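Local structure of separin (Saccharomyces cerevisiae, 5U1T) at residues Asn307-Leu312 / Leu345-Cys350; Cys613-Asn618 / Lys622-Leu627; Glu1248-Ser1253 / Val1289-Leu1294. The protein is a caspase-like cysteine protease that cleaves the MCD1/SCC1 subunit of cohesin at the onset of anaphase, letting chromosomes segregate. One frame throughout, in Å; residues are numbered along the deposited sequence.

Contact 1 of 3, residues Asn307-Leu312 / Leu345-Cys350; sequences NATNFL and LRQFDC
T309 and Q347 are the residues that lie nearest each other across two helical segments running almost the same way, 17° apart, with axes that come within 10.6 Å. The two side chains slide past each other in opposite directions, and Q347 NE2 donates to T309 OG1 at 2.9 Å. The bond is nearly straight (N-H...O 164°), and the hydroxyl oxygen lies in the amide plane, as a planar N-H wants it. Q347 covers the distance because its chain bends at the second torsion, which swings the amide over to T309. On the threonine, a chi1 of -65° puts OG1 beside its own backbone N; the hydroxyl takes part in two hydrogen bonds, accepting from Q347 NE2 and donating to L305 O. The same torsion leaves CG2 anti to the backbone N and facing C350, whose SG lies 4.1 Å from T309 CG2. From the helix of T309, L312 approaches Q347 from the opposite direction, its CD1 3.9 Å from Q347 NE2. Q347 OE1 bonds T351 OG1, so both ends of this buried amide are engaged and its rotation is fixed. With the amide gone, as in an alanine, T309 OG1 would probably lose its donor, T351 OG1 its acceptor, and a gap would be likely beside L312. Helix 319-336 touches both segments, with L329 on A308, L326 on L312 and W330 on Q347. Two near-parallel helices with the intervening helix packed against both are consistent with the stacked helices of an alpha-solenoid-like helical domain.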
loop_
_atom_site.group_PDB
_atom_site.type_symbol
_atom_site.label_atom_id
_atom_site.label_comp_id
_atom_site.label_asym_id
_atom_site.label_seq_id
_atom_site.Cartn_x
_atom_site.Cartn_y
_atom_site.Cartn_z
ATOM N N ASN A 307 70.837 12.779 -17.775
ATOM C CA ASN A 307 71.378 14.069 -17.457
ATOM C C ASN A 307 70.257 14.920 -16.937
ATOM O O ASN A 307 70.223 15.262 -15.765
ATOM C CB ASN A 307 71.976 14.687 -18.712
ATOM C CG ASN A 307 73.384 15.203 -18.504
ATOM O OD1 ASN A 307 73.810 15.461 -17.381
ATOM N ND2 ASN A 307 74.110 15.371 -19.602
ATOM N N ALA A 308 69.299 15.203 -17.815
ATOM C CA ALA A 308 68.132 16.038 -17.508
ATOM C C ALA A 308 67.382 15.675 -16.244
ATOM O O ALA A 308 66.957 16.557 -15.518
ATOM C CB ALA A 308 67.181 16.058 -18.683
ATOM N N THR A 309 67.209 14.381 -15.994
ATOM C CA THR A 309 66.572 13.896 -14.784
ATOM C C THR A 309 67.293 14.511 -13.603
ATOM O O THR A 309 66.680 15.153 -12.766
ATOM C CB THR A 309 66.672 12.380 -14.663
ATOM O OG1 THR A 309 65.927 11.761 -15.708
ATOM C CG2 THR A 309 66.098 11.935 -13.362
ATOM N N ASN A 310 68.613 14.375 -13.557
ATOM C CA ASN A 310 69.374 15.001 -12.497
ATOM C C ASN A 310 69.182 16.513 -12.520
ATOM O O ASN A 310 68.954 17.124 -11.484
ATOM C CB ASN A 310 70.845 14.631 -12.592
ATOM C CG ASN A 310 71.241 13.613 -11.551
ATOM O OD1 ASN A 310 71.492 12.455 -11.863
ATOM N ND2 ASN A 310 71.274 14.038 -10.296
ATOM N N PHE A 311 69.201 17.119 -13.710
ATOM C CA PHE A 311 68.988 18.565 -13.860
ATOM C C PHE A 311 67.690 19.041 -13.214
ATOM O O PHE A 311 67.645 20.115 -12.628
ATOM C CB PHE A 311 69.051 18.986 -15.328
ATOM C CG PHE A 311 70.443 19.148 -15.837
ATOM C CD1 PHE A 311 71.229 20.198 -15.404
ATOM C CD2 PHE A 311 70.984 18.234 -16.715
ATOM C CE1 PHE A 311 72.525 20.344 -15.855
ATOM C CE2 PHE A 311 72.283 18.367 -17.166
ATOM C CZ PHE A 311 73.053 19.428 -16.741
ATOM N N LEU A 312 66.627 18.262 -13.376
ATOM C CA LEU A 312 65.376 18.545 -12.741
ATOM C C LEU A 312 65.672 18.602 -11.261
ATOM O O LEU A 312 65.433 19.608 -10.613
ATOM C CB LEU A 312 64.401 17.413 -13.016
ATOM C CG LEU A 312 63.989 17.223 -14.471
ATOM C CD1 LEU A 312 63.143 15.980 -14.599
ATOM C CD2 LEU A 312 63.225 18.428 -14.965
ATOM N N LEU A 345 60.440 5.962 -21.206
ATOM C CA LEU A 345 59.236 5.890 -20.380
ATOM C C LEU A 345 59.516 6.199 -18.921
ATOM O O LEU A 345 58.667 6.764 -18.227
ATOM C CB LEU A 345 58.597 4.509 -20.508
ATOM C CG LEU A 345 58.110 4.231 -21.928
ATOM C CD1 LEU A 345 57.859 2.758 -22.141
ATOM C CD2 LEU A 345 56.864 5.042 -22.215
ATOM N N ARG A 346 60.700 5.813 -18.452
ATOM C CA ARG A 346 61.136 6.170 -17.105
ATOM C C ARG A 346 61.290 7.686 -17.002
ATOM O O ARG A 346 60.867 8.298 -16.020
ATOM C CB ARG A 346 62.463 5.480 -16.734
ATOM C CG ARG A 346 62.377 3.974 -16.443
ATOM C CD ARG A 346 61.108 3.592 -15.683
ATOM N NE ARG A 346 60.072 3.062 -16.572
ATOM C CZ ARG A 346 58.815 2.841 -16.201
ATOM N NH1 ARG A 346 58.432 3.114 -14.958
ATOM N NH2 ARG A 346 57.938 2.356 -17.072
ATOM N N GLN A 347 61.895 8.290 -18.018
ATOM C CA GLN A 347 62.136 9.725 -17.993
ATOM C C GLN A 347 60.808 10.458 -18.090
ATOM O O GLN A 347 60.595 11.457 -17.397
ATOM C CB GLN A 347 63.079 10.152 -19.122
ATOM C CG GLN A 347 64.108 11.212 -18.707
ATOM C CD GLN A 347 63.488 12.576 -18.400
ATOM O OE1 GLN A 347 62.758 13.138 -19.217
ATOM N NE2 GLN A 347 63.787 13.111 -17.219
ATOM N N PHE A 348 59.915 9.947 -18.938
ATOM C CA PHE A 348 58.592 10.534 -19.104
ATOM C C PHE A 348 57.898 10.579 -17.764
ATOM O O PHE A 348 57.608 11.658 -17.243
ATOM C CB PHE A 348 57.753 9.739 -20.104
ATOM C CG PHE A 348 56.347 10.272 -20.291
ATOM C CD1 PHE A 348 55.310 9.842 -19.481
ATOM C CD2 PHE A 348 56.063 11.186 -21.291
ATOM C CE1 PHE A 348 54.021 10.322 -19.661
ATOM C CE2 PHE A 348 54.773 11.663 -21.468
ATOM C CZ PHE A 348 53.756 11.229 -20.651
ATOM N N ASP A 349 57.644 9.392 -17.216
ATOM C CA ASP A 349 57.018 9.247 -15.909
ATOM C C ASP A 349 57.644 10.208 -14.910
ATOM O O ASP A 349 56.948 10.866 -14.152
ATOM C CB ASP A 349 57.140 7.805 -15.424
ATOM C CG ASP A 349 56.262 6.859 -16.207
ATOM O OD1 ASP A 349 55.721 7.287 -17.252
ATOM O OD2 ASP A 349 56.115 5.693 -15.781
ATOM N N CYS A 350 58.961 10.330 -14.959
ATOM C CA CYS A 350 59.660 11.242 -14.074
ATOM C C CYS A 350 59.408 12.712 -14.418
ATOM O O CYS A 350 59.151 13.525 -13.531
ATOM C CB CYS A 350 61.154 10.948 -14.107
ATOM S SG CYS A 350 62.068 11.836 -12.856
#

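Contact 2 of 3, residues Cys613-Asn618 / Lys622-Leu627; sequences CYLNFN and KLSIEL
A helical hairpin brings L615 against L623, S624 and L627: helix 602-617 ends, a short turn follows, and helix 621-633 comes back alongside it. The segments run roughly antiparallel, 148° between their directions, their axes 9.3 Å apart, and L615 CA lies 6.2 Å from S624 CA. L615 carries the contact. Its CG is anti to the carbonyl carbon (chi1 -77°), which sends both methyls across to the returning helix. CD2 reaches L623 CB at 4.2 Å, low on that side chain near the backbone. S624 sits under the root of the leucine, its OG at 3.3 Å from L615 CB, a van der Waals approach; the small side chain is consistent with the near approach of the two backbones here. No hydrogen bond joins the two segments; van der Waals contacts, mostly leucine on leucine, join them. L578 and T582 of helix 578-590 also touch L615, as does F620 in the turn, and the leucine is buried among several elements of the helical region. Farther along, L627 turns its CG anti to the backbone N and crosses L615 at a slant, bringing its CD2 to 3.8 Å from L615 CD1.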
loop_
_atom_site.group_PDB
_atom_site.type_symbol
_atom_site.label_atom_id
_atom_site.label_comp_id
_atom_site.label_asym_id
_atom_site.label_seq_id
_atom_site.Cartn_x
_atom_site.Cartn_y
_atom_site.Cartn_z
ATOM N N CYS A 613 4.263 -4.197 -10.754
ATOM C CA CYS A 613 3.590 -3.446 -9.712
ATOM C C CYS A 613 2.183 -2.991 -10.103
ATOM O O CYS A 613 1.291 -2.970 -9.256
ATOM C CB CYS A 613 4.438 -2.244 -9.310
ATOM S SG CYS A 613 3.643 -1.021 -8.257
ATOM N N TYR A 614 1.949 -2.646 -11.361
ATOM C CA TYR A 614 0.604 -2.216 -11.735
ATOM C C TYR A 614 -0.299 -3.421 -11.990
ATOM O O TYR A 614 -1.509 -3.328 -11.822
ATOM C CB TYR A 614 0.629 -1.317 -12.962
ATOM C CG TYR A 614 -0.554 -0.391 -13.132
ATOM C CD1 TYR A 614 -0.955 0.455 -12.107
ATOM C CD2 TYR A 614 -1.242 -0.329 -14.336
ATOM C CE1 TYR A 614 -2.013 1.334 -12.268
ATOM C CE2 TYR A 614 -2.304 0.551 -14.511
ATOM C CZ TYR A 614 -2.685 1.375 -13.465
ATOM O OH TYR A 614 -3.736 2.248 -13.609
ATOM N N LEU A 615 0.285 -4.538 -12.416
ATOM C CA LEU A 615 -0.475 -5.768 -12.548
ATOM C C LEU A 615 -0.970 -6.220 -11.164
ATOM O O LEU A 615 -2.152 -6.491 -10.948
ATOM C CB LEU A 615 0.368 -6.875 -13.187
ATOM C CG LEU A 615 0.613 -6.840 -14.693
ATOM C CD1 LEU A 615 1.503 -8.005 -15.059
ATOM C CD2 LEU A 615 -0.673 -6.867 -15.499
ATOM N N ASN A 616 -0.032 -6.289 -10.234
ATOM C CA ASN A 616 -0.307 -6.679 -8.872
ATOM C C ASN A 616 -1.327 -5.786 -8.161
ATOM O O ASN A 616 -2.208 -6.267 -7.464
ATOM C CB ASN A 616 1.000 -6.684 -8.107
ATOM C CG ASN A 616 0.801 -6.835 -6.639
ATOM O OD1 ASN A 616 0.393 -5.891 -5.948
ATOM N ND2 ASN A 616 1.118 -8.018 -6.134
ATOM N N PHE A 617 -1.202 -4.483 -8.328
ATOM C CA PHE A 617 -2.127 -3.554 -7.711
ATOM C C PHE A 617 -3.532 -3.691 -8.306
ATOM O O PHE A 617 -4.516 -3.335 -7.659
ATOM C CB PHE A 617 -1.575 -2.138 -7.861
ATOM C CG PHE A 617 -2.531 -1.033 -7.483
ATOM C CD1 PHE A 617 -3.386 -0.475 -8.435
ATOM C CD2 PHE A 617 -2.516 -0.498 -6.213
ATOM C CE1 PHE A 617 -4.231 0.564 -8.110
ATOM C CE2 PHE A 617 -3.358 0.544 -5.885
ATOM C CZ PHE A 617 -4.231 1.069 -6.835
ATOM N N ASN A 618 -3.632 -4.214 -9.526
ATOM C CA ASN A 618 -4.941 -4.414 -10.150
ATOM C C ASN A 618 -5.381 -5.868 -10.116
ATOM O O ASN A 618 -6.406 -6.227 -10.703
ATOM C CB ASN A 618 -4.946 -3.909 -11.586
ATOM C CG ASN A 618 -5.096 -2.413 -11.661
ATOM O OD1 ASN A 618 -4.201 -1.706 -12.141
ATOM N ND2 ASN A 618 -6.223 -1.908 -11.174
ATOM N N LYS A 622 -3.007 -13.671 -12.936
ATOM C CA LYS A 622 -2.681 -14.662 -13.956
ATOM C C LYS A 622 -1.524 -14.157 -14.832
ATOM O O LYS A 622 -0.500 -14.831 -15.004
ATOM C CB LYS A 622 -3.914 -14.953 -14.811
ATOM C CG LYS A 622 -3.813 -16.144 -15.736
ATOM C CD LYS A 622 -5.108 -16.297 -16.523
ATOM C CE LYS A 622 -5.608 -17.742 -16.563
ATOM N NZ LYS A 622 -4.813 -18.662 -17.468
ATOM N N LEU A 623 -1.717 -12.957 -15.377
ATOM C CA LEU A 623 -0.699 -12.259 -16.153
ATOM C C LEU A 623 0.558 -12.078 -15.318
ATOM O O LEU A 623 1.660 -12.320 -15.793
ATOM C CB LEU A 623 -1.223 -10.899 -16.647
ATOM C CG LEU A 623 -2.255 -11.022 -17.773
ATOM C CD1 LEU A 623 -2.849 -9.679 -18.151
ATOM C CD2 LEU A 623 -1.640 -11.700 -18.972
ATOM N N SER A 624 0.387 -11.675 -14.067
ATOM C CA SER A 624 1.528 -11.568 -13.170
ATOM C C SER A 624 2.353 -12.863 -13.126
ATOM O O SER A 624 3.577 -12.818 -13.241
ATOM C CB SER A 624 1.068 -11.170 -11.763
ATOM O OG SER A 624 0.766 -9.786 -11.706
ATOM N N ILE A 625 1.690 -14.009 -12.983
ATOM C CA ILE A 625 2.412 -15.284 -12.895
ATOM C C ILE A 625 3.135 -15.569 -14.215
ATOM O O ILE A 625 4.301 -15.966 -14.225
ATOM C CB ILE A 625 1.461 -16.467 -12.519
ATOM C CG1 ILE A 625 0.989 -16.298 -11.076
ATOM C CG2 ILE A 625 2.151 -17.799 -12.624
ATOM C CD1 ILE A 625 -0.141 -17.218 -10.676
ATOM N N GLU A 626 2.453 -15.338 -15.326
ATOM C CA GLU A 626 3.018 -15.692 -16.610
ATOM C C GLU A 626 4.216 -14.794 -16.963
ATOM O O GLU A 626 5.262 -15.274 -17.426
ATOM C CB GLU A 626 1.952 -15.615 -17.687
ATOM C CG GLU A 626 2.520 -15.862 -19.049
ATOM C CD GLU A 626 1.570 -15.432 -20.124
ATOM O OE1 GLU A 626 0.395 -15.149 -19.760
ATOM O OE2 GLU A 626 2.001 -15.378 -21.303
ATOM N N LEU A 627 4.047 -13.495 -16.718
ATOM C CA LEU A 627 5.114 -12.524 -16.848
ATOM C C LEU A 627 6.297 -12.908 -15.982
ATOM O O LEU A 627 7.408 -13.069 -16.500
ATOM C CB LEU A 627 4.627 -11.118 -16.479
ATOM C CG LEU A 627 5.659 -9.986 -16.509
ATOM C CD1 LEU A 627 6.528 -10.039 -17.767
ATOM C CD2 LEU A 627 4.964 -8.668 -16.435
#

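Contact 3 of 3, residues Glu1248-Ser1253 / Val1289-Leu1294; sequences EVVDNS and VIELFL
V1250 meets E1291 with both of its methyls, and a chi1 of -52° is what aims them: CG1 stands anti to the carbonyl carbon, CG2 between that carbon and the backbone N. On the helix, E1291 holds CG anti to its own carbonyl carbon (chi1 -74°) and then runs extended, so its aliphatic stem crosses the valine at about a right angle. V1250 CG1 lies 3.9 Å from E1291 CG, while V1250 CG2 flanks the start of the carboxylate, 4.0 Å from E1291 CD. The carboxylate itself is spoken for by R1155 and R1157, one salt bridge to each oxygen, which probably keeps the charge on this buried side chain and helps hold the stem extended across V1250. One turn on, L1294 CD1 adds a looser apolar contact at 4.3 Å from V1250 CG1. At E1248, before the valine in the chain, R1347 ties the segments together: its NH1 forms a salt bridge with E1248 OE1 and also donates to L1294 O. At the other end D1251 is the N-cap of the helix that follows, its OD1 taking S1253 N at 3.2 Å from above the carboxylate plane. This is a strand-to-helix connection: the short, weakly bonded strand 1248-1249, antiparallel to strand 1353-1362 in a mixed sheet of the C50 peptidase region, passes through V1250 and D1251 into a capped helix 1252-1269, with helix 1287-1294 packed on the join.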
loop_
_atom_site.group_PDB
_atom_site.type_symbol
_atom_site.label_atom_id
_atom_site.label_comp_id
_atom_site.label_asym_id
_atom_site.label_seq_id
_atom_site.Cartn_x
_atom_site.Cartn_y
_atom_site.Cartn_z
ATOM N N GLU A 1248 -45.480 -14.066 43.204
ATOM C CA GLU A 1248 -46.013 -14.883 44.300
ATOM C C GLU A 1248 -45.147 -16.099 44.639
ATOM O O GLU A 1248 -44.658 -16.780 43.742
ATOM C CB GLU A 1248 -47.421 -15.371 43.953
ATOM C CG GLU A 1248 -48.481 -14.292 43.862
ATOM C CD GLU A 1248 -49.884 -14.866 43.624
ATOM O OE1 GLU A 1248 -50.131 -16.053 43.942
ATOM O OE2 GLU A 1248 -50.756 -14.132 43.110
ATOM N N VAL A 1249 -44.971 -16.386 45.927
ATOM C CA VAL A 1249 -44.371 -17.660 46.333
ATOM C C VAL A 1249 -45.416 -18.606 46.939
ATOM O O VAL A 1249 -46.129 -18.233 47.877
ATOM C CB VAL A 1249 -43.252 -17.468 47.357
ATOM C CG1 VAL A 1249 -42.428 -18.746 47.478
ATOM C CG2 VAL A 1249 -42.380 -16.297 46.968
ATOM N N VAL A 1250 -45.514 -19.831 46.425
ATOM C CA VAL A 1250 -46.509 -20.758 46.962
ATOM C C VAL A 1250 -46.140 -21.191 48.384
ATOM O O VAL A 1250 -44.968 -21.412 48.683
ATOM C CB VAL A 1250 -46.683 -22.012 46.062
ATOM C CG1 VAL A 1250 -46.943 -21.596 44.630
ATOM C CG2 VAL A 1250 -45.465 -22.926 46.143
ATOM N N ASP A 1251 -47.139 -21.275 49.262
ATOM C CA ASP A 1251 -46.948 -21.909 50.566
ATOM C C ASP A 1251 -46.647 -23.392 50.369
ATOM O O ASP A 1251 -47.426 -24.122 49.753
ATOM C CB ASP A 1251 -48.179 -21.736 51.457
ATOM C CG ASP A 1251 -48.098 -22.569 52.733
ATOM O OD1 ASP A 1251 -46.985 -22.967 53.153
ATOM O OD2 ASP A 1251 -49.163 -22.827 53.336
ATOM N N ASN A 1252 -45.522 -23.838 50.909
ATOM C CA ASN A 1252 -45.080 -25.194 50.656
ATOM C C ASN A 1252 -46.008 -26.299 51.195
ATOM O O ASN A 1252 -46.165 -27.341 50.538
ATOM C CB ASN A 1252 -43.673 -25.389 51.212
ATOM C CG ASN A 1252 -43.136 -26.789 50.946
ATOM O OD1 ASN A 1252 -43.214 -27.676 51.816
ATOM N ND2 ASN A 1252 -42.601 -27.002 49.735
ATOM N N SER A 1253 -46.620 -26.090 52.364
ATOM C CA SER A 1253 -47.501 -27.113 52.927
ATOM C C SER A 1253 -48.743 -27.270 52.059
ATOM O O SER A 1253 -49.187 -28.390 51.761
ATOM C CB SER A 1253 -47.901 -26.781 54.375
ATOM O OG SER A 1253 -48.246 -25.409 54.549
ATOM N N VAL A 1289 -44.117 -26.103 37.197
ATOM C CA VAL A 1289 -45.204 -26.139 36.218
ATOM C C VAL A 1289 -46.551 -26.250 36.930
ATOM O O VAL A 1289 -47.517 -25.563 36.581
ATOM C CB VAL A 1289 -45.047 -27.314 35.239
ATOM C CG1 VAL A 1289 -46.250 -27.418 34.299
ATOM C CG2 VAL A 1289 -43.734 -27.186 34.452
ATOM N N ILE A 1290 -46.587 -27.127 37.932
ATOM C CA ILE A 1290 -47.738 -27.282 38.797
ATOM C C ILE A 1290 -48.024 -25.966 39.502
ATOM O O ILE A 1290 -49.175 -25.554 39.572
ATOM C CB ILE A 1290 -47.518 -28.417 39.826
ATOM C CG1 ILE A 1290 -47.124 -29.706 39.098
ATOM C CG2 ILE A 1290 -48.763 -28.656 40.675
ATOM C CD1 ILE A 1290 -46.759 -30.853 40.032
ATOM N N GLU A 1291 -46.976 -25.292 39.983
ATOM C CA GLU A 1291 -47.129 -24.025 40.712
ATOM C C GLU A 1291 -47.823 -22.961 39.885
ATOM O O GLU A 1291 -48.448 -22.057 40.421
ATOM C CB GLU A 1291 -45.777 -23.486 41.180
ATOM C CG GLU A 1291 -45.186 -24.239 42.346
ATOM C CD GLU A 1291 -43.747 -23.848 42.623
ATOM O OE1 GLU A 1291 -43.063 -24.542 43.427
ATOM O OE2 GLU A 1291 -43.301 -22.841 42.030
ATOM N N LEU A 1292 -47.704 -23.060 38.570
ATOM C CA LEU A 1292 -48.309 -22.068 37.694
ATOM C C LEU A 1292 -49.823 -22.054 37.868
ATOM O O LEU A 1292 -50.447 -21.016 37.717
ATOM C CB LEU A 1292 -47.947 -22.338 36.236
ATOM C CG LEU A 1292 -46.529 -21.976 35.795
ATOM C CD1 LEU A 1292 -46.349 -22.307 34.326
ATOM C CD2 LEU A 1292 -46.264 -20.511 36.072
ATOM N N PHE A 1293 -50.403 -23.210 38.185
ATOM C CA PHE A 1293 -51.850 -23.327 38.369
ATOM C C PHE A 1293 -52.283 -22.549 39.602
ATOM O O PHE A 1293 -53.219 -21.752 39.539
ATOM C CB PHE A 1293 -52.273 -24.803 38.470
ATOM C CG PHE A 1293 -52.291 -25.510 37.146
ATOM C CD1 PHE A 1293 -51.134 -26.090 36.636
ATOM C CD2 PHE A 1293 -53.454 -25.559 36.392
ATOM C CE1 PHE A 1293 -51.135 -26.704 35.411
ATOM C CE2 PHE A 1293 -53.467 -26.184 35.169
ATOM C CZ PHE A 1293 -52.303 -26.756 34.675
ATOM N N LEU A 1294 -51.568 -22.767 40.705
ATOM C CA LEU A 1294 -51.777 -22.032 41.943
ATOM C C LEU A 1294 -51.601 -20.533 41.779
ATOM O O LEU A 1294 -52.061 -19.752 42.604
ATOM C CB LEU A 1294 -50.820 -22.527 43.021
ATOM C CG LEU A 1294 -51.069 -23.939 43.522
ATOM C CD1 LEU A 1294 -50.353 -24.185 44.842
ATOM C CD2 LEU A 1294 -52.564 -24.156 43.649
#

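The three contacts follow one another along the chain and along the length of an elongated molecule. Contact 2 lies near the middle, about 15 Å from the chain's centre, while contacts 1 and 3 sit on opposite sides of that centre, each about 68 Å out. Centre to centre, contact 1 is about 67 Å from contact 2, and contacts 1 and 3 are about 131 Å apart. The nearest atoms of contacts 1 and 2 are about 52 Å apart and those of contacts 2 and 3 about 62 Å, so none touches another. Contacts 1 and 2 join helices to helices, contact 3 the turn after a short strand to a helix. All lie away from C1497, the probable catalytic cysteine. Of the six segments, only 345-350 touches another protein chain, through D349.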